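Long-range contacts in glycosyl hydrolases family 2, sugar binding domain protein (Bacteroides uniformis str. 3978 T3 ii, PDB 6D1P), which probably hydrolyses glycosidic bonds as a beta-glucuronidase of glycoside hydrolase family 2 in a human gut bacterium: residues V79-N84 against S772-A777; F578-T583 against P592-K597; I752-T757 against G780-R785. All blocks are in the same frame, centred on the assembly; numbering follows the deposited sequence.

Contact 1: residues V79-N84 against S772-A777; sequences VDPDVN and SRRIQA. With K (potassium ion), chain J.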
loop_
_atom_site.group_PDB
_atom_site.type_symbol
_atom_site.label_atom_id
_atom_site.label_comp_id
_atom_site.label_asym_id
_atom_site.label_seq_id
_atom_site.Cartn_x
_atom_site.Cartn_y
_atom_site.Cartn_z
ATOM N N VAL A 79 -0.786 1.873 13.201
ATOM C CA VAL A 79 0.285 1.952 14.186
ATOM C C VAL A 79 1.561 1.269 13.722
ATOM O O VAL A 79 2.533 1.226 14.486
ATOM C CB VAL A 79 -0.156 1.390 15.554
ATOM C CG1 VAL A 79 -1.333 2.220 16.150
ATOM C CG2 VAL A 79 -0.519 -0.087 15.447
ATOM N N ASP A 80 1.600 0.743 12.506
ATOM C CA ASP A 80 2.861 0.270 11.948
ATOM C C ASP A 80 3.862 1.417 11.953
ATOM O O ASP A 80 3.615 2.436 11.300
ATOM C CB ASP A 80 2.652 -0.229 10.530
ATOM C CG ASP A 80 3.907 -0.871 9.929
ATOM O OD1 ASP A 80 5.046 -0.344 10.075
ATOM O OD2 ASP A 80 3.725 -1.926 9.298
ATOM N N PRO A 81 4.993 1.300 12.651
ATOM C CA PRO A 81 5.890 2.460 12.796
ATOM C C PRO A 81 6.579 2.887 11.511
ATOM O O PRO A 81 7.181 3.968 11.492
ATOM C CB PRO A 81 6.912 1.976 13.831
ATOM C CG PRO A 81 6.966 0.495 13.582
ATOM C CD PRO A 81 5.559 0.085 13.258
ATOM N N ASP A 82 6.526 2.093 10.441
ATOM C CA ASP A 82 7.344 2.379 9.272
ATOM C C ASP A 82 6.557 2.825 8.045
ATOM O O ASP A 82 7.172 3.071 7.005
ATOM C CB ASP A 82 8.217 1.153 8.921
ATOM C CG ASP A 82 9.215 0.805 10.035
ATOM O OD1 ASP A 82 9.208 -0.343 10.539
ATOM O OD2 ASP A 82 9.994 1.698 10.433
ATOM N N VAL A 83 5.236 2.960 8.119
ATOM C CA VAL A 83 4.464 3.324 6.939
ATOM C C VAL A 83 3.457 4.410 7.285
ATOM O O VAL A 83 3.024 4.546 8.432
ATOM C CB VAL A 83 3.738 2.108 6.333
ATOM C CG1 VAL A 83 4.737 1.074 5.840
ATOM C CG2 VAL A 83 2.853 1.500 7.369
ATOM N N ASN A 84 3.087 5.197 6.279
ATOM C CA ASN A 84 1.913 6.034 6.425
ATOM C C ASN A 84 0.672 5.163 6.321
ATOM O O ASN A 84 0.569 4.335 5.415
ATOM C CB ASN A 84 1.873 7.105 5.345
ATOM C CG ASN A 84 3.110 7.966 5.326
ATOM O OD1 ASN A 84 3.602 8.418 6.373
ATOM N ND2 ASN A 84 3.623 8.215 4.114
ATOM N N SER A 772 4.193 -4.050 20.128
ATOM C CA SER A 772 4.835 -3.053 19.280
ATOM C C SER A 772 6.215 -3.536 18.872
ATOM O O SER A 772 7.007 -3.958 19.724
ATOM C CB SER A 772 4.939 -1.697 19.990
ATOM O OG SER A 772 3.648 -1.234 20.332
ATOM N N ARG A 773 6.489 -3.455 17.567
ATOM C CA ARG A 773 7.786 -3.816 17.002
ATOM C C ARG A 773 8.881 -2.835 17.406
ATOM O O ARG A 773 10.054 -3.226 17.534
ATOM C CB ARG A 773 7.673 -3.858 15.474
ATOM C CG ARG A 773 8.916 -4.390 14.788
ATOM C CD ARG A 773 8.867 -4.254 13.277
ATOM N NE ARG A 773 9.404 -2.973 12.819
ATOM C CZ ARG A 773 10.700 -2.667 12.821
ATOM N NH1 ARG A 773 11.603 -3.547 13.267
ATOM N NH2 ARG A 773 11.094 -1.478 12.384
ATOM N N ARG A 774 8.530 -1.552 17.552
ATOM C CA ARG A 774 9.448 -0.524 18.028
ATOM C C ARG A 774 8.780 0.287 19.131
ATOM O O ARG A 774 7.658 0.772 18.963
ATOM C CB ARG A 774 9.891 0.400 16.895
ATOM C CG ARG A 774 10.807 1.500 17.358
ATOM C CD ARG A 774 11.008 2.481 16.240
ATOM N NE ARG A 774 11.526 1.773 15.086
ATOM C CZ ARG A 774 11.228 2.056 13.821
ATOM N NH1 ARG A 774 10.404 3.055 13.515
ATOM N NH2 ARG A 774 11.769 1.331 12.858
ATOM N N ILE A 775 9.481 0.456 20.245
ATOM C CA ILE A 775 8.895 1.091 21.415
ATOM C C ILE A 775 10.029 1.576 22.303
ATOM O O ILE A 775 11.036 0.883 22.487
ATOM C CB ILE A 775 7.945 0.104 22.147
ATOM C CG1 ILE A 775 7.278 0.730 23.358
ATOM C CG2 ILE A 775 8.693 -1.105 22.606
ATOM C CD1 ILE A 775 6.210 -0.175 23.974
ATOM N N GLN A 776 9.857 2.771 22.862
ATOM C CA GLN A 776 10.802 3.258 23.860
ATOM C C GLN A 776 10.794 2.366 25.093
ATOM O O GLN A 776 9.744 1.873 25.514
ATOM C CB GLN A 776 10.456 4.679 24.272
ATOM C CG GLN A 776 10.774 5.707 23.215
ATOM C CD GLN A 776 10.366 7.092 23.679
ATOM O OE1 GLN A 776 10.154 7.318 24.876
ATOM N NE2 GLN A 776 10.224 8.015 22.737
ATOM N N ALA A 777 11.972 2.169 25.675
ATOM C CA ALA A 777 12.089 1.357 26.877
ATOM C C ALA A 777 11.347 2.013 28.047
ATOM O O ALA A 777 11.205 3.237 28.118
ATOM C CB ALA A 777 13.558 1.163 27.229
HETATM K K K J . 1.488 4.238 10.736
HETATM O O HOH W 1 0.262 6.578 9.655
#
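Asp-82 OD2 is gripped by both terminal nitrogens of Arg-774: a sound bond from NH2 at 3.0 Å and a weak one from NH1 at 3.4 Å. The other carboxylate oxygen, OD1, takes Arg-773 NH2 at 2.9 Å, so one aspartate holds two consecutive arginines, one on each oxygen. The two NH2 bonds use the syn lone pairs, and in both the oxygen is tilted by some 20° from the donor's guanidinium plane. The two arginines are turned differently against the carboxylate, with planes 37° apart for Arg-773 and 69° for Arg-774. Both chains run extended from the backbone and bend at chi3, which swings each guanidinium across the aspartate. The NH2 atoms of Arg-773 and Arg-774 end 2.9 Å apart with no bond between them, two donors converging on a shared anion. Beside them Pro-81 packs its CB 3.7 Å from Arg-774 NH1, while its CG lies near Arg-773 NE.

The turn that presents Asp-82 is held by several bonds. It is a type I turn from Asp-80 to Val-83, braced by an Asx turn in which Asp-80 OD1 accepts from Asp-82 N at 2.9 Å. The carbonyl oxygens of Asp-80 and Val-83 bind a potassium ion, whose shell is completed by Asp-77, Ala-78 and a water. Arg-774 NE also forms a salt bridge with Glu-753 of the adjoining strand. A loop of the sugar-binding domain is thereby fastened to an edge strand of the C-terminal beta domain. The contact lies at the surface and is chiefly ionic: Asp-82 faces two arginine charges, Arg-774 has Glu-753 as a second carboxylate partner, and the potassium-bound turn probably helps to hold the Asp-82 carboxylate in place.

Contact 2: residues F578-T583 against P592-K597; sequences FKDFST and PYVNQK. With NA (sodium ion), chain C.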
loop_
_atom_site.group_PDB
_atom_site.type_symbol
_atom_site.label_atom_id
_atom_site.label_comp_id
_atom_site.label_asym_id
_atom_site.label_seq_id
_atom_site.Cartn_x
_atom_site.Cartn_y
_atom_site.Cartn_z
ATOM N N PHE A 578 -9.991 8.118 27.551
ATOM C CA PHE A 578 -10.080 6.861 28.298
ATOM C C PHE A 578 -8.962 5.900 27.910
ATOM O O PHE A 578 -8.294 5.323 28.783
ATOM C CB PHE A 578 -11.437 6.195 28.087
ATOM C CG PHE A 578 -11.567 4.870 28.798
ATOM C CD1 PHE A 578 -11.553 4.808 30.192
ATOM C CD2 PHE A 578 -11.694 3.686 28.077
ATOM C CE1 PHE A 578 -11.659 3.570 30.861
ATOM C CE2 PHE A 578 -11.805 2.458 28.721
ATOM C CZ PHE A 578 -11.780 2.389 30.119
ATOM N N LYS A 579 -8.738 5.728 26.601
ATOM C CA LYS A 579 -7.925 4.646 26.059
ATOM C C LYS A 579 -6.928 5.170 25.031
ATOM O O LYS A 579 -7.287 5.975 24.165
ATOM C CB LYS A 579 -8.832 3.584 25.420
ATOM C CG LYS A 579 -8.134 2.285 25.055
ATOM C CD LYS A 579 -9.154 1.191 24.720
ATOM C CE LYS A 579 -9.822 1.481 23.364
ATOM N NZ LYS A 579 -11.158 0.853 23.366
ATOM N N ASP A 580 -5.675 4.719 25.144
ATOM C CA ASP A 580 -4.679 4.936 24.102
ATOM C C ASP A 580 -5.276 4.618 22.744
ATOM O O ASP A 580 -5.930 3.587 22.573
ATOM C CB ASP A 580 -3.457 4.045 24.342
ATOM C CG ASP A 580 -2.605 4.508 25.498
ATOM O OD1 ASP A 580 -2.990 5.499 26.153
ATOM O OD2 ASP A 580 -1.541 3.871 25.751
ATOM N N PHE A 581 -5.054 5.498 21.776
ATOM C CA PHE A 581 -5.625 5.302 20.453
ATOM C C PHE A 581 -4.617 5.750 19.408
ATOM O O PHE A 581 -3.691 6.514 19.694
ATOM C CB PHE A 581 -6.942 6.068 20.301
ATOM C CG PHE A 581 -6.753 7.550 20.245
ATOM C CD1 PHE A 581 -6.699 8.293 21.414
ATOM C CD2 PHE A 581 -6.590 8.204 19.013
ATOM C CE1 PHE A 581 -6.507 9.660 21.371
ATOM C CE2 PHE A 581 -6.395 9.563 18.966
ATOM C CZ PHE A 581 -6.366 10.307 20.147
ATOM N N SER A 582 -4.795 5.252 18.190
ATOM C CA SER A 582 -3.847 5.559 17.129
ATOM C C SER A 582 -4.095 6.946 16.543
ATOM O O SER A 582 -5.241 7.360 16.325
ATOM C CB SER A 582 -3.941 4.535 16.010
ATOM O OG SER A 582 -3.069 4.888 14.934
ATOM N N THR A 583 -3.004 7.659 16.267
ATOM C CA THR A 583 -3.079 8.933 15.607
ATOM C C THR A 583 -1.976 9.011 14.566
ATOM O O THR A 583 -0.849 8.562 14.826
ATOM C CB THR A 583 -2.936 10.099 16.586
ATOM O OG1 THR A 583 -2.774 11.305 15.835
ATOM C CG2 THR A 583 -1.732 9.894 17.484
ATOM N N PRO A 592 4.920 4.392 18.755
ATOM C CA PRO A 592 4.750 5.182 17.530
ATOM C C PRO A 592 3.299 5.211 17.080
ATOM O O PRO A 592 2.579 4.213 17.172
ATOM C CB PRO A 592 5.649 4.458 16.528
ATOM C CG PRO A 592 6.735 3.868 17.383
ATOM C CD PRO A 592 6.026 3.424 18.635
ATOM N N TYR A 593 2.847 6.388 16.663
ATOM C CA TYR A 593 1.493 6.565 16.143
ATOM C C TYR A 593 0.387 6.239 17.169
ATOM O O TYR A 593 -0.769 5.973 16.788
ATOM C CB TYR A 593 1.305 5.736 14.868
ATOM C CG TYR A 593 2.207 6.163 13.722
ATOM C CD1 TYR A 593 2.014 7.394 13.089
ATOM C CD2 TYR A 593 3.242 5.339 13.262
ATOM C CE1 TYR A 593 2.821 7.804 12.023
ATOM C CE2 TYR A 593 4.068 5.740 12.182
ATOM C CZ TYR A 593 3.839 6.980 11.574
ATOM O OH TYR A 593 4.619 7.402 10.523
ATOM N N VAL A 594 0.682 6.270 18.467
ATOM C CA VAL A 594 -0.349 6.079 19.484
ATOM C C VAL A 594 -0.390 7.312 20.374
ATOM O O VAL A 594 0.640 7.756 20.893
ATOM C CB VAL A 594 -0.139 4.794 20.298
ATOM C CG1 VAL A 594 -1.139 4.732 21.475
ATOM C CG2 VAL A 594 -0.364 3.612 19.399
ATOM N N ASN A 595 -1.563 7.911 20.479
ATOM C CA ASN A 595 -1.793 8.942 21.483
ATOM C C ASN A 595 -1.914 8.227 22.825
ATOM O O ASN A 595 -2.820 7.412 23.013
ATOM C CB ASN A 595 -3.043 9.727 21.107
ATOM C CG ASN A 595 -3.359 10.859 22.078
ATOM O OD1 ASN A 595 -3.430 10.669 23.299
ATOM N ND2 ASN A 595 -3.561 12.052 21.526
ATOM N N GLN A 596 -0.958 8.447 23.727
ATOM C CA GLN A 596 -0.889 7.692 24.976
ATOM C C GLN A 596 -1.522 8.429 26.168
ATOM O O GLN A 596 -1.089 8.255 27.313
ATOM C CB GLN A 596 0.563 7.316 25.260
ATOM C CG GLN A 596 1.125 6.440 24.095
ATOM C CD GLN A 596 2.613 6.120 24.226
ATOM O OE1 GLN A 596 3.461 6.745 23.571
ATOM N NE2 GLN A 596 2.936 5.138 25.058
ATOM N N LYS A 597 -2.573 9.218 25.937
ATOM C CA LYS A 597 -3.256 9.895 27.033
ATOM C C LYS A 597 -4.369 9.059 27.661
ATOM O O LYS A 597 -5.162 9.601 28.442
ATOM C CB LYS A 597 -3.822 11.220 26.551
ATOM C CG LYS A 597 -2.771 12.271 26.268
ATOM C CD LYS A 597 -3.440 13.545 25.710
ATOM C CE LYS A 597 -2.415 14.631 25.411
ATOM N NZ LYS A 597 -1.555 14.335 24.226
HETATM NA NA NA C . -8.370 3.212 21.580
HETATM O O HOH W 2 0.869 3.859 26.901
HETATM O O HOH W 3 -10.347 5.084 22.282
#
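Asn-595 lies over one face of the Phe-581 ring, its CB 3.7 Å from the ring centroid in a CH-pi contact, while the carbonyl oxygen of Lys-579 meets the ring edge in plane. The amide of Asn-595 runs alongside, only 20° from parallel to the ring. Phe-581 has CG between its own backbone N and carbonyl carbon (chi1 70°), a placement that brings the ring across to the neighbouring strand. Tyr-593 offers its edge instead, with CD1 3.5 Å from Thr-583 O.

These side chains stand on a short antiparallel hairpin. Phe-581 and Asn-595 form its hydrogen-bonded pair, with Asn-595 N to Phe-581 O at 2.7 Å and Phe-581 N to Asn-595 O at 3.2 Å; Ser-582 faces Val-594 as the non-hydrogen-bonded pair. Next along, Thr-583 N reaches Tyr-593 O at 2.8 Å from well above the carbonyl plane.

The amide of Asn-595 is held at both ends. OD1 accepts from Lys-597 N at 3.1 Å, in the carbonyl plane, making an Asx turn, and ND2 bonds to Asp-183, which also takes Thr-583 OG1. With an alanine here the CB would still cover the ring, but Asp-183 would probably lose one of its donors and Lys-597 N its side-chain acceptor.

At the start of the hairpin, Asp-580 binds a sodium ion through its carbonyl oxygen, Asp-333 being a further ligand. Asp-580 OD1 pairs with Lys-607, and OD2 takes a water that also accepts from Gln-596 NE2. The hairpin follows strand 572-574 of the TIM barrel. In this buried setting the Asp-580 carboxylate and the Asn-595 amide both have definite polar partners, and the nearby lysine would be expected to favour an ionised Asp-580.

Contact 3: residues I752-T757 against G780-R785; sequences IEFGCT and GRASIR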
loop_
_atom_site.group_PDB
_atom_site.type_symbol
_atom_site.label_atom_id
_atom_site.label_comp_id
_atom_site.label_asym_id
_atom_site.label_seq_id
_atom_site.Cartn_x
_atom_site.Cartn_y
_atom_site.Cartn_z
ATOM N N ILE A 752 13.618 0.647 21.215
ATOM C CA ILE A 752 14.114 -0.701 20.996
ATOM C C ILE A 752 13.247 -1.338 19.920
ATOM O O ILE A 752 12.032 -1.114 19.891
ATOM C CB ILE A 752 14.104 -1.519 22.306
ATOM C CG1 ILE A 752 15.156 -0.976 23.264
ATOM C CG2 ILE A 752 14.451 -2.958 22.047
ATOM C CD1 ILE A 752 14.877 -1.353 24.701
ATOM N N GLU A 753 13.881 -2.103 19.025
ATOM C CA GLU A 753 13.228 -2.751 17.892
ATOM C C GLU A 753 13.388 -4.265 17.936
ATOM O O GLU A 753 14.473 -4.775 18.201
ATOM C CB GLU A 753 13.803 -2.263 16.574
ATOM C CG GLU A 753 13.621 -0.794 16.370
ATOM C CD GLU A 753 14.256 -0.338 15.087
ATOM O OE1 GLU A 753 15.015 -1.136 14.508
ATOM O OE2 GLU A 753 13.997 0.804 14.664
ATOM N N PHE A 754 12.321 -4.975 17.611
ATOM C CA PHE A 754 12.335 -6.422 17.593
ATOM C C PHE A 754 12.283 -6.955 16.163
ATOM O O PHE A 754 11.678 -6.357 15.271
ATOM C CB PHE A 754 11.166 -6.977 18.397
ATOM C CG PHE A 754 11.224 -6.650 19.849
ATOM C CD1 PHE A 754 10.387 -5.678 20.383
ATOM C CD2 PHE A 754 12.114 -7.315 20.692
ATOM C CE1 PHE A 754 10.415 -5.379 21.750
ATOM C CE2 PHE A 754 12.160 -7.021 22.062
ATOM C CZ PHE A 754 11.303 -6.052 22.591
ATOM N N GLY A 755 12.942 -8.094 15.957
ATOM C CA GLY A 755 12.878 -8.799 14.696
ATOM C C GLY A 755 12.747 -10.284 14.969
ATOM O O GLY A 755 12.865 -10.736 16.110
ATOM N N CYS A 756 12.515 -11.046 13.902
ATOM C CA CYS A 756 12.274 -12.468 14.091
ATOM C C CYS A 756 12.512 -13.225 12.787
ATOM O O CYS A 756 12.130 -12.753 11.713
ATOM C CB CYS A 756 10.846 -12.691 14.603
ATOM S SG CYS A 756 10.472 -14.374 14.967
ATOM N N THR A 757 13.142 -14.401 12.901
ATOM C CA THR A 757 13.318 -15.274 11.748
ATOM C C THR A 757 11.991 -15.650 11.112
ATOM O O THR A 757 11.964 -16.043 9.943
ATOM C CB THR A 757 14.074 -16.557 12.125
ATOM O OG1 THR A 757 13.476 -17.174 13.278
ATOM C CG2 THR A 757 15.553 -16.260 12.378
ATOM N N GLY A 780 14.267 1.016 31.298
ATOM C CA GLY A 780 15.273 0.098 30.793
ATOM C C GLY A 780 14.740 -1.204 30.243
ATOM O O GLY A 780 15.498 -2.167 30.099
ATOM N N ARG A 781 13.464 -1.247 29.889
ATOM C CA ARG A 781 12.760 -2.491 29.647
ATOM C C ARG A 781 11.799 -2.325 28.472
ATOM O O ARG A 781 11.118 -1.303 28.359
ATOM C CB ARG A 781 12.036 -2.863 30.931
ATOM C CG ARG A 781 11.130 -4.044 30.923
ATOM C CD ARG A 781 10.805 -4.374 32.390
ATOM N NE ARG A 781 9.855 -5.476 32.510
ATOM C CZ ARG A 781 8.605 -5.339 32.935
ATOM N NH1 ARG A 781 8.158 -4.145 33.298
ATOM N NH2 ARG A 781 7.806 -6.400 33.005
ATOM N N ALA A 782 11.762 -3.317 27.588
ATOM C CA ALA A 782 10.748 -3.365 26.545
ATOM C C ALA A 782 10.468 -4.822 26.225
ATOM O O ALA A 782 11.368 -5.664 26.254
ATOM C CB ALA A 782 11.171 -2.603 25.281
ATOM N N SER A 783 9.211 -5.112 25.906
ATOM C CA SER A 783 8.742 -6.485 25.821
ATOM C C SER A 783 7.818 -6.646 24.634
ATOM O O SER A 783 7.096 -5.727 24.272
ATOM C CB SER A 783 7.989 -6.904 27.096
ATOM O OG SER A 783 8.883 -6.902 28.178
ATOM N N ILE A 784 7.787 -7.850 24.083
ATOM C CA ILE A 784 6.899 -8.148 22.974
ATOM C C ILE A 784 6.425 -9.586 23.093
ATOM O O ILE A 784 7.181 -10.466 23.511
ATOM C CB ILE A 784 7.601 -7.888 21.622
ATOM C CG1 ILE A 784 6.615 -8.071 20.467
ATOM C CG2 ILE A 784 8.848 -8.742 21.509
ATOM C CD1 ILE A 784 7.018 -7.370 19.202
ATOM N N ARG A 785 5.164 -9.817 22.728
ATOM C CA ARG A 785 4.603 -11.163 22.703
ATOM C C ARG A 785 4.971 -11.900 21.420
ATOM O O ARG A 785 5.054 -11.302 20.339
ATOM C CB ARG A 785 3.084 -11.102 22.848
ATOM C CG ARG A 785 2.636 -10.957 24.276
ATOM C CD ARG A 785 1.222 -10.451 24.357
ATOM N NE ARG A 785 0.930 -9.976 25.709
ATOM C CZ ARG A 785 -0.193 -9.354 26.066
ATOM N NH1 ARG A 785 -1.146 -9.131 25.169
ATOM N NH2 ARG A 785 -0.356 -8.947 27.319
#
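Phe-754 turns one ring face to Ile-784, whose CG2 methyl sits almost exactly over the centre: 3.4 Å from the ring centroid and 5° off the ring normal. The two side chains run antiparallel alongside one another, each extending from its own strand toward the other. In Ile-784 the branch that touches, CG2, lies between the backbone N and the carbonyl carbon, with CG1 anti to the N (chi1 -174°), and this presents the methyl squarely to the ring. The edge of the same ring meets backbone: Phe-754 CZ is 3.7 Å from Ala-782 O, near the ring plane. One step along, Ile-752 lays its CD1 4.0 Å from Ala-782 CB, a small residue met by a long one.

No hydrogen bond joins the two segments. Strands 752-756 and 781-785 belong to different sheets; their axes come within 8.4 Å and cross at -27°, so the contact is made mainly by facing side chains. Leu-737 and Ala-797 add to this apolar layer. Such face-to-face packing is characteristic of a beta-sandwich, and the three-plus-four strand arrangement around it is consistent with an immunoglobulin-like fold for the C-terminal domain.

In the fold
From the N terminus, 79-84 comes first, in the loop between strands 65-67 and 89-96, and finds its partner only near the C terminus; contact 1 thus closes a loop of nearly 700 residues. Contact 2, a local hairpin of the TIM-barrel region, is nested inside it. Contact 3 opens at 752-757, after contact 2 has closed, and crosses contact 1, since 772-777 lies between its segments. Strand 774-776 pairs with strand 751-756, so contacts 1 and 3 share a sheet. Contacts 1 and 2 also touch, through Pro-592 and Tyr-593. Together they tie sugar-binding domain, barrel and C-terminal sandwich to one another.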